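Local coordinates for tartronic semialdehyde reductase (Salmonella typhimurium, PDB 1YB4), which catalyses the NAD(P)H-dependent reduction of tartronate semialdehyde (2-hydroxy-3-oxopropanoate) to (R)-glycerate, a reversible reaction, at residues E131-I136 with L155-T160; I61-V66 with D146-L151; A185-L190 with A281-L286; L237-L242 with L265-A270. One frame throughout, in Å; residues are numbered along the deposited sequence.

Contact 1. Residues E131-I136 with L155-T160; sequences EGTLSI and LGKNIT
Ile136 joins 131-136 to 155-160 with both of its backbone polar atoms. Its O accepts Thr160 N at 2.7 Å, with a C=O...N angle of 177°. Its N donates to Asn158 O in a nearly linear bond (171° at the hydrogen), whose modelled length of 2.5 Å is shorter than usual and therefore doubtful. These bonds establish a parallel pairing, yet the bridge before it joins Leu134 to Gly156, so the register slips by one residue and Lys157-Asn158 form a beta bulge. At the bulge, Lys157 N reaches Leu134 O at 2.9 Å in a weak, bent bond, while Asn158 N gives its hydrogen to a water. That water donates to Thr133 O and is hydrogen-bonded to Ser135 OG at 3.0 Å, so it links the two strands across the bulge.

Packing lies on the face that carries Ile136 and Ile159. The two run side by side, CD1 to CG1 3.9 Å apart. With CG1 beside its own backbone N (chi1 -55°), Ile136 turns CD1 back to within 4.2 Å of Leu155 CB.

The strands are the two ends of a beta-alpha-beta crossover whose helix, 142-155, covers both isoleucines through Phe152. Met18 of helix 15-24 meets Leu134 and Leu155, antiparallel strand 115-123 bonds Ser135 through Ser123, and Asn158 and Thr160 pack against Gly209 and Ala206 of the second subunit.

Contact 2. Residues I61-V66 with D146-L151; sequences IIFIMV and DRVKPL
Strand 61-64 and helix 146-151 pass with axes 11.0 Å apart at 61°, a separation that side chains alone bridge; the closest CA pair, Ile61 and Val148, is 7.9 Å apart. Alternate strand residues, Ile61 and Phe63, direct their CB atoms at the helix, which answers with Val148 and Leu151, three residues on. Ile61 and Leu151 meet tip to tip, CD1 to CD1 at 3.9 Å. The same Leu151 CD1 also sits at the edge of the Phe63 ring, in its plane and 3.6 Å from CZ, so one leucine methyl touches both strand side chains. Val148 divides its branches: CG1, anti to its backbone N (chi1 177°), comes obliquely to Phe63 CZ at 4.2 Å, and CG2 meets Ile61 CD1. Between these two residues the helix is kinked at Pro150, and Leu151 N bonds Val148 O (2.8 Å), a link of three residues rather than four. Leu6 of the adjoining strand 5-8 touches Ile61, Phe63 and Leu151.

All four touching residues are buried and their side chains are purely hydrocarbon, so dispersion and exclusion of water probably hold this helix-on-sheet layer of the Rossmann-type domain together; polarity begins at its border, where Arg147 forms a salt bridge to Asp116.

Contact 3. Residues A185-L190 with A281-L286; sequences AVSEAL and AMVQAL
Ser187 pushes its short side chain against residues 282-286, and its CA lies only 4.8 Å from that of Val283. From CB outward, the first atom already touches two residues: Ser187 CB is 3.8 Å from Val283 CA and 3.9 Å from Leu286 CD1. At the tip, Ser187 OG rests 3.5 Å from Val283 CA, and it also meets the CG of selenomethionine Met282 at 3.7 Å. These are van der Waals contacts, for the buried hydroxyl is bonded within its own helix to Ile183 O, one turn back; a chi1 of -56°, with OG beside the backbone N, puts it there.

The side chains of Glu188 and Leu286 pass at a slant, but the modelled gap between them is too short to be trusted. The Glu188 carboxylate leads off to the second subunit, where OE2 bonds Asn258 N and OE1 bonds Thr259 OG1. Those partners lie at the start of helix 257-271 of that subunit, whose dipole would probably favour the negative charge; Glu184 OE2 lies close by, however, and the two carboxylates may share a proton or raise each other's pKa.

This seam lies in the all-helical C-terminal region, between the long helix 167-195 and helix 283-290: Met224 of helix 215-225 covers Ser187 and Val283, Met282 packs on Leu265 and Phe266 of helix 257-271, and Ala185 and Ala189 meet Leu181 and Ile178 of the second subunit.

Contact 4. Residues L237-L242 with L265-A270; sequences LHQKDL and LFNTCA
Aromatic contact comes first: Phe266 CE2 lies over one face of the His238 imidazole, 3.9 Å from His238 CG. The ring planes stand at 41° with centroids 5.4 Å apart, an oblique meeting that is neither a stack nor edge-to-face. Aliphatic contacts frame the phenyl ring. Leu242, one turn on from His238, crosses Phe266 at about a right angle and sets CD1 at the ring edge, near its plane, 3.5 Å from CE2. Gln239 runs past Phe266 in the opposite direction, its CG 3.8 Å from Phe266 CB. Phe266 thus reaches between three residues of helix 237-242, which spans the gap left by helix axes 10.6 Å apart and running antiparallel at 151°.

Polar groups mostly find partners beside the interface. His238 NE2 bonds Gln176 O and ND1 bonds His279 ND1, two bonds that help set the tilt of the imidazole. Asn267 ND2 bonds Glu264 OE1 of its own helix, and Asn267 packs on Lys250 of the third subunit. On helix 237-242, Lys240 NZ bridges to Asp241 OD1 at 3.2 Å, coming from above the carboxylate plane.

The clear contacts between the helices are apolar, centred on Phe266, with a histidine held by two bonds on one flank. Its side chain is about 8 Å from that of Lys172, the predicted active-site residue, so this packing probably helps shape the second shell of that site.

Along the chain, contacts 1 and 2 interlock, their segments alternating within the N-terminal Rossmann-type domain, while contact 4 nests inside the loop closed by contact 3 in the all-helical C-terminal region. Contacts 1 and 2 share one sheet and helix 142-155; their centres lie 12 Å apart and they touch through Leu155 and Phe63. Contacts 3 and 4, centred 14 Å apart, touch through Met282 and Ala285 against helix 257-271. Between the regions, centres are 25 to 38 Å apart, and helix 167-195 follows strand 158-163. Side chains of contacts 1 and 4 come within about 8 Å of that of the predicted catalytic Lys172, consistent with an active site where the two domains meet.

Contact 1. Residues E131-I136 with L155-T160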
loop_
_atom_site.group_PDB
_atom_site.type_symbol
_atom_site.label_atom_id
_atom_site.label_comp_id
_atom_site.label_asym_id
_atom_site.label_seq_id
_atom_site.Cartn_x
_atom_site.Cartn_y
_atom_site.Cartn_z
ATOM N N GLU A 131 -28.036 -13.978 22.039
ATOM C CA GLU A 131 -28.360 -15.319 21.601
ATOM C C GLU A 131 -27.500 -16.428 22.199
ATOM O O GLU A 131 -27.819 -17.609 22.046
ATOM C CB GLU A 131 -28.262 -15.343 20.081
ATOM C CG GLU A 131 -29.448 -15.942 19.381
ATOM C CD GLU A 131 -29.670 -15.330 18.013
ATOM O OE1 GLU A 131 -30.287 -14.242 17.947
ATOM O OE2 GLU A 131 -29.219 -15.932 17.016
ATOM N N GLY A 132 -26.415 -16.050 22.875
ATOM C CA GLY A 132 -25.515 -17.035 23.463
ATOM C C GLY A 132 -24.722 -17.819 22.420
ATOM O O GLY A 132 -24.264 -18.942 22.668
ATOM N N THR A 133 -24.556 -17.214 21.245
ATOM C CA THR A 133 -23.839 -17.839 20.142
ATOM C C THR A 133 -22.514 -17.143 19.816
ATOM O O THR A 133 -22.050 -17.173 18.678
ATOM C CB THR A 133 -24.689 -17.836 18.871
ATOM O OG1 THR A 133 -24.913 -16.480 18.467
ATOM C CG2 THR A 133 -26.026 -18.547 19.118
ATOM N N LEU A 134 -21.911 -16.503 20.806
ATOM C CA LEU A 134 -20.642 -15.836 20.579
ATOM C C LEU A 134 -19.532 -16.847 20.290
ATOM O O LEU A 134 -19.611 -18.015 20.690
ATOM C CB LEU A 134 -20.234 -15.052 21.817
ATOM C CG LEU A 134 -21.094 -13.879 22.263
ATOM C CD1 LEU A 134 -20.740 -13.509 23.726
ATOM C CD2 LEU A 134 -20.871 -12.707 21.300
ATOM N N SER A 135 -18.506 -16.396 19.578
ATOM C CA SER A 135 -17.345 -17.237 19.334
ATOM C C SER A 135 -16.391 -16.747 20.425
ATOM O O SER A 135 -16.294 -15.540 20.666
ATOM C CB SER A 135 -16.767 -17.003 17.938
ATOM O OG SER A 135 -17.653 -17.522 16.968
ATOM N N ILE A 136 -15.715 -17.678 21.099
ATOM C CA ILE A 136 -14.823 -17.319 22.190
ATOM C C ILE A 136 -13.432 -17.950 22.077
ATOM O O ILE A 136 -13.292 -19.178 22.101
ATOM C CB ILE A 136 -15.472 -17.725 23.524
ATOM C CG1 ILE A 136 -16.861 -17.088 23.634
ATOM C CG2 ILE A 136 -14.612 -17.301 24.667
ATOM C CD1 ILE A 136 -17.687 -17.589 24.827
ATOM N N LEU A 155 -22.566 -18.537 27.287
ATOM C CA LEU A 155 -22.302 -17.316 26.532
ATOM C C LEU A 155 -22.095 -17.453 25.021
ATOM O O LEU A 155 -22.308 -16.500 24.287
ATOM C CB LEU A 155 -21.097 -16.596 27.138
ATOM C CG LEU A 155 -21.197 -16.222 28.620
ATOM C CD1 LEU A 155 -19.875 -15.649 29.109
ATOM C CD2 LEU A 155 -22.312 -15.223 28.812
ATOM N N GLY A 156 -21.673 -18.616 24.549
ATOM C CA GLY A 156 -21.459 -18.768 23.116
ATOM C C GLY A 156 -21.359 -20.212 22.642
ATOM O O GLY A 156 -21.444 -21.137 23.447
ATOM N N LYS A 157 -21.180 -20.410 21.335
ATOM C CA LYS A 157 -21.063 -21.752 20.770
ATOM C C LYS A 157 -19.608 -22.119 20.595
ATOM O O LYS A 157 -19.093 -22.992 21.286
ATOM C CB LYS A 157 -21.742 -21.853 19.397
ATOM C CG LYS A 157 -23.253 -21.767 19.396
ATOM C CD LYS A 157 -23.838 -22.256 18.071
ATOM C CE LYS A 157 -25.343 -22.476 18.193
ATOM N NZ LYS A 157 -25.898 -23.206 17.025
ATOM N N ASN A 158 -18.949 -21.454 19.653
ATOM C CA ASN A 158 -17.557 -21.732 19.376
ATOM C C ASN A 158 -16.601 -21.234 20.451
ATOM O O ASN A 158 -16.229 -20.061 20.472
ATOM C CB ASN A 158 -17.153 -21.154 18.014
ATOM C CG ASN A 158 -17.766 -21.914 16.859
ATOM O OD1 ASN A 158 -18.219 -23.051 17.018
ATOM N ND2 ASN A 158 -17.771 -21.301 15.680
ATOM N N ILE A 159 -16.215 -22.130 21.353
ATOM C CA ILE A 159 -15.271 -21.768 22.394
ATOM C C ILE A 159 -14.025 -22.533 22.046
ATOM O O ILE A 159 -14.082 -23.722 21.757
ATOM C CB ILE A 159 -15.741 -22.189 23.798
ATOM C CG1 ILE A 159 -16.981 -21.386 24.199
ATOM C CG2 ILE A 159 -14.630 -21.947 24.809
ATOM C CD1 ILE A 159 -18.281 -21.920 23.667
ATOM N N THR A 160 -12.896 -21.850 22.072
ATOM C CA THR A 160 -11.652 -22.490 21.716
ATOM C C THR A 160 -10.532 -22.023 22.611
ATOM O O THR A 160 -10.317 -20.822 22.764
ATOM C CB THR A 160 -11.266 -22.159 20.256
ATOM O OG1 THR A 160 -12.248 -22.692 19.366
ATOM C CG2 THR A 160 -9.904 -22.728 19.918
HETATM O O HOH W 1 -19.919 -19.106 18.020
#

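Contact 2. Residues I61-V66 with D146-L151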
loop_
_atom_site.group_PDB
_atom_site.type_symbol
_atom_site.label_atom_id
_atom_site.label_comp_id
_atom_site.label_asym_id
_atom_site.label_seq_id
_atom_site.Cartn_x
_atom_site.Cartn_y
_atom_site.Cartn_z
ATOM N N ILE A 61 -15.330 -16.123 40.338
ATOM C CA ILE A 61 -15.017 -15.944 38.928
ATOM C C ILE A 61 -15.551 -14.557 38.552
ATOM O O ILE A 61 -16.743 -14.266 38.711
ATOM C CB ILE A 61 -15.683 -17.037 38.063
ATOM C CG1 ILE A 61 -15.087 -18.407 38.410
ATOM C CG2 ILE A 61 -15.452 -16.753 36.586
ATOM C CD1 ILE A 61 -15.753 -19.582 37.692
ATOM N N ILE A 62 -14.650 -13.694 38.092
ATOM C CA ILE A 62 -15.004 -12.324 37.718
ATOM C C ILE A 62 -14.882 -12.066 36.208
ATOM O O ILE A 62 -13.806 -12.212 35.629
ATOM C CB ILE A 62 -14.095 -11.297 38.449
ATOM C CG1 ILE A 62 -14.289 -11.382 39.967
ATOM C CG2 ILE A 62 -14.395 -9.893 37.952
ATOM C CD1 ILE A 62 -13.578 -12.547 40.621
ATOM N N PHE A 63 -15.992 -11.669 35.589
ATOM C CA PHE A 63 -16.054 -11.367 34.159
ATOM C C PHE A 63 -15.899 -9.875 33.932
ATOM O O PHE A 63 -16.599 -9.074 34.555
ATOM C CB PHE A 63 -17.403 -11.802 33.589
ATOM C CG PHE A 63 -17.551 -13.279 33.474
ATOM C CD1 PHE A 63 -17.043 -13.953 32.369
ATOM C CD2 PHE A 63 -18.129 -14.018 34.507
ATOM C CE1 PHE A 63 -17.103 -15.346 32.297
ATOM C CE2 PHE A 63 -18.193 -15.409 34.445
ATOM C CZ PHE A 63 -17.679 -16.077 33.340
ATOM N N ILE A 64 -14.998 -9.507 33.027
ATOM C CA ILE A 64 -14.770 -8.109 32.693
ATOM C C ILE A 64 -15.107 -7.819 31.226
ATOM O O ILE A 64 -14.536 -8.432 30.328
ATOM C CB ILE A 64 -13.297 -7.726 32.937
ATOM C CG1 ILE A 64 -12.971 -7.871 34.422
ATOM C CG2 ILE A 64 -13.020 -6.301 32.421
ATOM C CD1 ILE A 64 -11.517 -7.646 34.735
HETATM N N MSE A 65 -16.052 -6.910 30.984
HETATM C CA MSE A 65 -16.405 -6.536 29.615
HETATM C C MSE A 65 -16.419 -5.020 29.482
HETATM O O MSE A 65 -17.479 -4.383 29.439
HETATM C CB MSE A 65 -17.761 -7.104 29.189
HETATM C CG MSE A 65 -18.127 -6.812 27.716
HETATM SE SE MSE A 65 -17.057 -7.725 26.327
HETATM C CE MSE A 65 -15.797 -6.332 25.885
ATOM N N VAL A 66 -15.209 -4.469 29.414
ATOM C CA VAL A 66 -14.959 -3.040 29.286
ATOM C C VAL A 66 -14.428 -2.772 27.852
ATOM O O VAL A 66 -13.932 -3.685 27.192
ATOM C CB VAL A 66 -13.930 -2.619 30.359
ATOM C CG1 VAL A 66 -12.546 -2.901 29.877
ATOM C CG2 VAL A 66 -14.104 -1.165 30.735
ATOM N N ASP A 146 -11.134 -25.195 31.737
ATOM C CA ASP A 146 -12.124 -26.239 32.003
ATOM C C ASP A 146 -13.113 -25.829 33.078
ATOM O O ASP A 146 -14.286 -26.194 33.018
ATOM C CB ASP A 146 -11.444 -27.539 32.434
ATOM C CG ASP A 146 -10.781 -28.274 31.276
ATOM O OD1 ASP A 146 -11.386 -28.326 30.189
ATOM O OD2 ASP A 146 -9.662 -28.816 31.458
ATOM N N ARG A 147 -12.636 -25.068 34.059
ATOM C CA ARG A 147 -13.470 -24.606 35.171
ATOM C C ARG A 147 -14.531 -23.587 34.775
ATOM O O ARG A 147 -15.672 -23.658 35.224
ATOM C CB ARG A 147 -12.585 -24.018 36.273
ATOM C CG ARG A 147 -13.341 -23.493 37.485
ATOM C CD ARG A 147 -12.405 -23.380 38.674
ATOM N NE ARG A 147 -11.424 -22.307 38.528
ATOM C CZ ARG A 147 -10.131 -22.430 38.828
ATOM N NH1 ARG A 147 -9.659 -23.585 39.283
ATOM N NH2 ARG A 147 -9.306 -21.394 38.688
ATOM N N VAL A 148 -14.136 -22.638 33.939
ATOM C CA VAL A 148 -15.024 -21.588 33.472
ATOM C C VAL A 148 -15.859 -22.061 32.271
ATOM O O VAL A 148 -16.895 -21.479 31.942
ATOM C CB VAL A 148 -14.177 -20.358 33.069
ATOM C CG1 VAL A 148 -15.060 -19.260 32.496
ATOM C CG2 VAL A 148 -13.389 -19.859 34.290
ATOM N N LYS A 149 -15.397 -23.137 31.640
ATOM C CA LYS A 149 -16.039 -23.706 30.453
ATOM C C LYS A 149 -17.563 -23.774 30.467
ATOM O O LYS A 149 -18.199 -23.413 29.481
ATOM C CB LYS A 149 -15.452 -25.095 30.165
ATOM C CG LYS A 149 -15.947 -25.753 28.877
ATOM C CD LYS A 149 -15.878 -24.809 27.675
ATOM C CE LYS A 149 -16.063 -25.567 26.368
ATOM N NZ LYS A 149 -17.309 -26.391 26.350
ATOM N N PRO A 150 -18.171 -24.253 31.571
ATOM C CA PRO A 150 -19.642 -24.342 31.651
ATOM C C PRO A 150 -20.324 -22.976 31.489
ATOM O O PRO A 150 -21.459 -22.881 30.994
ATOM C CB PRO A 150 -19.881 -24.939 33.032
ATOM C CG PRO A 150 -18.671 -25.787 33.231
ATOM C CD PRO A 150 -17.546 -24.916 32.727
ATOM N N LEU A 151 -19.627 -21.925 31.917
ATOM C CA LEU A 151 -20.152 -20.571 31.804
ATOM C C LEU A 151 -19.975 -20.101 30.364
ATOM O O LEU A 151 -20.882 -19.515 29.779
ATOM C CB LEU A 151 -19.415 -19.639 32.754
ATOM C CG LEU A 151 -19.308 -20.156 34.185
ATOM C CD1 LEU A 151 -18.633 -19.094 35.037
ATOM C CD2 LEU A 151 -20.689 -20.500 34.732
#

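Contact 3. Residues A185-L190 with A281-L286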
loop_
_atom_site.group_PDB
_atom_site.type_symbol
_atom_site.label_atom_id
_atom_site.label_comp_id
_atom_site.label_asym_id
_atom_site.label_seq_id
_atom_site.Cartn_x
_atom_site.Cartn_y
_atom_site.Cartn_z
ATOM N N ALA A 185 -10.790 -7.741 -0.239
ATOM C CA ALA A 185 -10.511 -8.534 -1.427
ATOM C C ALA A 185 -11.768 -8.717 -2.285
ATOM O O ALA A 185 -11.745 -8.476 -3.492
ATOM C CB ALA A 185 -9.921 -9.882 -1.034
ATOM N N VAL A 186 -12.866 -9.136 -1.667
ATOM C CA VAL A 186 -14.115 -9.323 -2.407
ATOM C C VAL A 186 -14.523 -7.993 -3.067
ATOM O O VAL A 186 -15.044 -7.980 -4.189
ATOM C CB VAL A 186 -15.249 -9.832 -1.458
ATOM C CG1 VAL A 186 -16.525 -10.138 -2.249
ATOM C CG2 VAL A 186 -14.764 -11.090 -0.727
ATOM N N SER A 187 -14.261 -6.880 -2.382
ATOM C CA SER A 187 -14.587 -5.542 -2.896
ATOM C C SER A 187 -13.806 -5.183 -4.176
ATOM O O SER A 187 -14.363 -4.635 -5.132
ATOM C CB SER A 187 -14.285 -4.483 -1.827
ATOM O OG SER A 187 -14.962 -4.749 -0.607
ATOM N N GLU A 188 -12.514 -5.490 -4.184
ATOM C CA GLU A 188 -11.666 -5.184 -5.330
ATOM C C GLU A 188 -11.999 -6.058 -6.535
ATOM O O GLU A 188 -11.991 -5.591 -7.670
ATOM C CB GLU A 188 -10.187 -5.364 -4.958
ATOM C CG GLU A 188 -9.580 -4.176 -4.241
ATOM C CD GLU A 188 -8.061 -4.268 -4.085
ATOM O OE1 GLU A 188 -7.372 -4.789 -4.999
ATOM O OE2 GLU A 188 -7.548 -3.790 -3.049
ATOM N N ALA A 189 -12.289 -7.330 -6.274
ATOM C CA ALA A 189 -12.627 -8.292 -7.321
ATOM C C ALA A 189 -13.981 -8.012 -7.982
ATOM O O ALA A 189 -14.099 -8.029 -9.208
ATOM C CB ALA A 189 -12.611 -9.696 -6.737
ATOM N N LEU A 190 -15.000 -7.751 -7.169
ATOM C CA LEU A 190 -16.333 -7.483 -7.699
ATOM C C LEU A 190 -16.454 -6.095 -8.356
ATOM O O LEU A 190 -17.024 -5.971 -9.446
ATOM C CB LEU A 190 -17.377 -7.674 -6.593
ATOM C CG LEU A 190 -17.524 -9.129 -6.130
ATOM C CD1 LEU A 190 -18.479 -9.236 -4.962
ATOM C CD2 LEU A 190 -18.045 -9.967 -7.268
ATOM N N ALA A 281 -19.712 -2.559 4.054
ATOM C CA ALA A 281 -19.815 -1.260 3.407
ATOM C C ALA A 281 -18.455 -0.824 2.844
ATOM O O ALA A 281 -18.336 0.197 2.155
ATOM C CB ALA A 281 -20.319 -0.243 4.401
HETATM N N MSE A 282 -17.436 -1.605 3.171
HETATM C CA MSE A 282 -16.080 -1.375 2.703
HETATM C C MSE A 282 -16.075 -1.136 1.205
HETATM O O MSE A 282 -15.371 -0.261 0.713
HETATM C CB MSE A 282 -15.222 -2.610 3.017
HETATM C CG MSE A 282 -13.907 -2.721 2.260
HETATM SE SE MSE A 282 -12.599 -1.441 2.857
HETATM C CE MSE A 282 -12.601 -0.297 1.347
ATOM N N VAL A 283 -16.876 -1.922 0.490
ATOM C CA VAL A 283 -16.948 -1.861 -0.963
ATOM C C VAL A 283 -17.150 -0.463 -1.500
ATOM O O VAL A 283 -16.687 -0.127 -2.595
ATOM C CB VAL A 283 -18.071 -2.798 -1.499
ATOM C CG1 VAL A 283 -19.417 -2.354 -0.969
ATOM C CG2 VAL A 283 -18.057 -2.827 -3.029
ATOM N N GLN A 284 -17.829 0.367 -0.728
ATOM C CA GLN A 284 -18.084 1.732 -1.169
ATOM C C GLN A 284 -16.794 2.524 -1.373
ATOM O O GLN A 284 -16.738 3.412 -2.222
ATOM C CB GLN A 284 -18.989 2.452 -0.163
ATOM C CG GLN A 284 -20.367 1.820 -0.039
ATOM C CD GLN A 284 -21.341 2.686 0.732
ATOM O OE1 GLN A 284 -21.192 2.893 1.938
ATOM N NE2 GLN A 284 -22.342 3.208 0.033
ATOM N N ALA A 285 -15.759 2.201 -0.602
ATOM C CA ALA A 285 -14.497 2.913 -0.725
ATOM C C ALA A 285 -13.888 2.676 -2.084
ATOM O O ALA A 285 -13.396 3.605 -2.714
ATOM C CB ALA A 285 -13.542 2.485 0.354
ATOM N N LEU A 286 -13.918 1.431 -2.547
ATOM C CA LEU A 286 -13.362 1.146 -3.858
ATOM C C LEU A 286 -14.282 1.631 -4.977
ATOM O O LEU A 286 -13.819 1.970 -6.068
ATOM C CB LEU A 286 -13.058 -0.342 -3.993
ATOM C CG LEU A 286 -11.903 -0.649 -3.042
ATOM C CD1 LEU A 286 -12.443 -1.016 -1.692
ATOM C CD2 LEU A 286 -11.088 -1.754 -3.580
#

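Contact 4. Residues L237-L242 with L265-A270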
loop_
_atom_site.group_PDB
_atom_site.type_symbol
_atom_site.label_atom_id
_atom_site.label_comp_id
_atom_site.label_asym_id
_atom_site.label_seq_id
_atom_site.Cartn_x
_atom_site.Cartn_y
_atom_site.Cartn_z
ATOM N N LEU A 237 -16.188 0.096 14.542
ATOM C CA LEU A 237 -15.739 -0.976 15.413
ATOM C C LEU A 237 -14.533 -1.720 14.820
ATOM O O LEU A 237 -13.513 -1.944 15.492
ATOM C CB LEU A 237 -16.897 -1.941 15.649
ATOM C CG LEU A 237 -17.577 -1.696 16.988
ATOM C CD1 LEU A 237 -19.068 -2.016 16.894
ATOM C CD2 LEU A 237 -16.863 -2.547 18.055
ATOM N N HIS A 238 -14.652 -2.113 13.556
ATOM C CA HIS A 238 -13.554 -2.803 12.912
ATOM C C HIS A 238 -12.354 -1.850 12.847
ATOM O O HIS A 238 -11.205 -2.293 12.725
ATOM C CB HIS A 238 -13.957 -3.283 11.505
ATOM C CG HIS A 238 -13.258 -4.535 11.081
ATOM N ND1 HIS A 238 -13.742 -5.359 10.085
ATOM C CD2 HIS A 238 -12.115 -5.112 11.525
ATOM C CE1 HIS A 238 -12.928 -6.391 9.938
ATOM N NE2 HIS A 238 -11.932 -6.263 10.801
ATOM N N GLN A 239 -12.614 -0.544 12.939
ATOM C CA GLN A 239 -11.526 0.443 12.921
ATOM C C GLN A 239 -10.730 0.330 14.220
ATOM O O GLN A 239 -9.504 0.223 14.204
ATOM C CB GLN A 239 -12.070 1.870 12.769
ATOM C CG GLN A 239 -12.543 2.230 11.368
ATOM C CD GLN A 239 -11.822 3.438 10.790
ATOM O OE1 GLN A 239 -10.650 3.358 10.424
ATOM N NE2 GLN A 239 -12.518 4.569 10.713
ATOM N N LYS A 240 -11.446 0.351 15.341
ATOM C CA LYS A 240 -10.817 0.230 16.645
ATOM C C LYS A 240 -10.019 -1.088 16.671
ATOM O O LYS A 240 -8.887 -1.129 17.164
ATOM C CB LYS A 240 -11.896 0.265 17.744
ATOM C CG LYS A 240 -11.403 0.182 19.210
ATOM C CD LYS A 240 -11.397 -1.260 19.770
ATOM C CE LYS A 240 -12.753 -1.959 19.571
ATOM N NZ LYS A 240 -12.800 -3.360 20.099
ATOM N N ASP A 241 -10.594 -2.160 16.123
ATOM C CA ASP A 241 -9.881 -3.433 16.101
ATOM C C ASP A 241 -8.603 -3.383 15.255
ATOM O O ASP A 241 -7.543 -3.799 15.721
ATOM C CB ASP A 241 -10.786 -4.567 15.602
ATOM C CG ASP A 241 -11.759 -5.045 16.661
ATOM O OD1 ASP A 241 -11.365 -5.075 17.851
ATOM O OD2 ASP A 241 -12.905 -5.399 16.302
ATOM N N LEU A 242 -8.692 -2.882 14.023
ATOM C CA LEU A 242 -7.503 -2.807 13.180
ATOM C C LEU A 242 -6.440 -1.948 13.839
ATOM O O LEU A 242 -5.267 -2.063 13.525
ATOM C CB LEU A 242 -7.833 -2.256 11.793
ATOM C CG LEU A 242 -8.671 -3.188 10.910
ATOM C CD1 LEU A 242 -8.674 -2.637 9.477
ATOM C CD2 LEU A 242 -8.105 -4.616 10.946
ATOM N N LEU A 265 -8.535 2.682 4.135
ATOM C CA LEU A 265 -9.742 2.595 3.317
ATOM C C LEU A 265 -10.976 2.817 4.222
ATOM O O LEU A 265 -11.965 3.431 3.807
ATOM C CB LEU A 265 -9.811 1.234 2.614
ATOM C CG LEU A 265 -8.758 0.923 1.533
ATOM C CD1 LEU A 265 -8.924 -0.508 1.062
ATOM C CD2 LEU A 265 -8.903 1.871 0.357
ATOM N N PHE A 266 -10.905 2.326 5.458
ATOM C CA PHE A 266 -12.001 2.534 6.409
ATOM C C PHE A 266 -12.098 4.020 6.714
ATOM O O PHE A 266 -13.170 4.524 7.038
ATOM C CB PHE A 266 -11.774 1.768 7.725
ATOM C CG PHE A 266 -12.196 0.316 7.672
ATOM C CD1 PHE A 266 -13.256 -0.086 6.870
ATOM C CD2 PHE A 266 -11.539 -0.641 8.447
ATOM C CE1 PHE A 266 -13.654 -1.408 6.837
ATOM C CE2 PHE A 266 -11.930 -1.978 8.422
ATOM C CZ PHE A 266 -12.987 -2.361 7.616
ATOM N N ASN A 267 -10.968 4.718 6.619
ATOM C CA ASN A 267 -10.940 6.148 6.872
ATOM C C ASN A 267 -11.712 6.834 5.759
ATOM O O ASN A 267 -12.364 7.853 5.986
ATOM C CB ASN A 267 -9.505 6.687 6.915
ATOM C CG ASN A 267 -8.811 6.417 8.237
ATOM O OD1 ASN A 267 -9.461 6.150 9.240
ATOM N ND2 ASN A 267 -7.483 6.504 8.245
ATOM N N THR A 268 -11.634 6.277 4.555
ATOM C CA THR A 268 -12.363 6.835 3.425
ATOM C C THR A 268 -13.859 6.584 3.641
ATOM O O THR A 268 -14.678 7.442 3.343
ATOM C CB THR A 268 -11.855 6.223 2.081
ATOM O OG1 THR A 268 -10.548 6.743 1.800
ATOM C CG2 THR A 268 -12.775 6.578 0.910
ATOM N N CYS A 269 -14.217 5.431 4.199
ATOM C CA CYS A 269 -15.626 5.156 4.465
ATOM C C CYS A 269 -16.156 6.172 5.500
ATOM O O CYS A 269 -17.156 6.870 5.252
ATOM C CB CYS A 269 -15.823 3.728 4.990
ATOM S SG CYS A 269 -15.388 2.385 3.821
ATOM N N ALA A 270 -15.485 6.270 6.646
ATOM C CA ALA A 270 -15.904 7.210 7.687
ATOM C C ALA A 270 -16.019 8.597 7.089
ATOM O O ALA A 270 -16.936 9.333 7.406
ATOM C CB ALA A 270 -14.903 7.222 8.834
#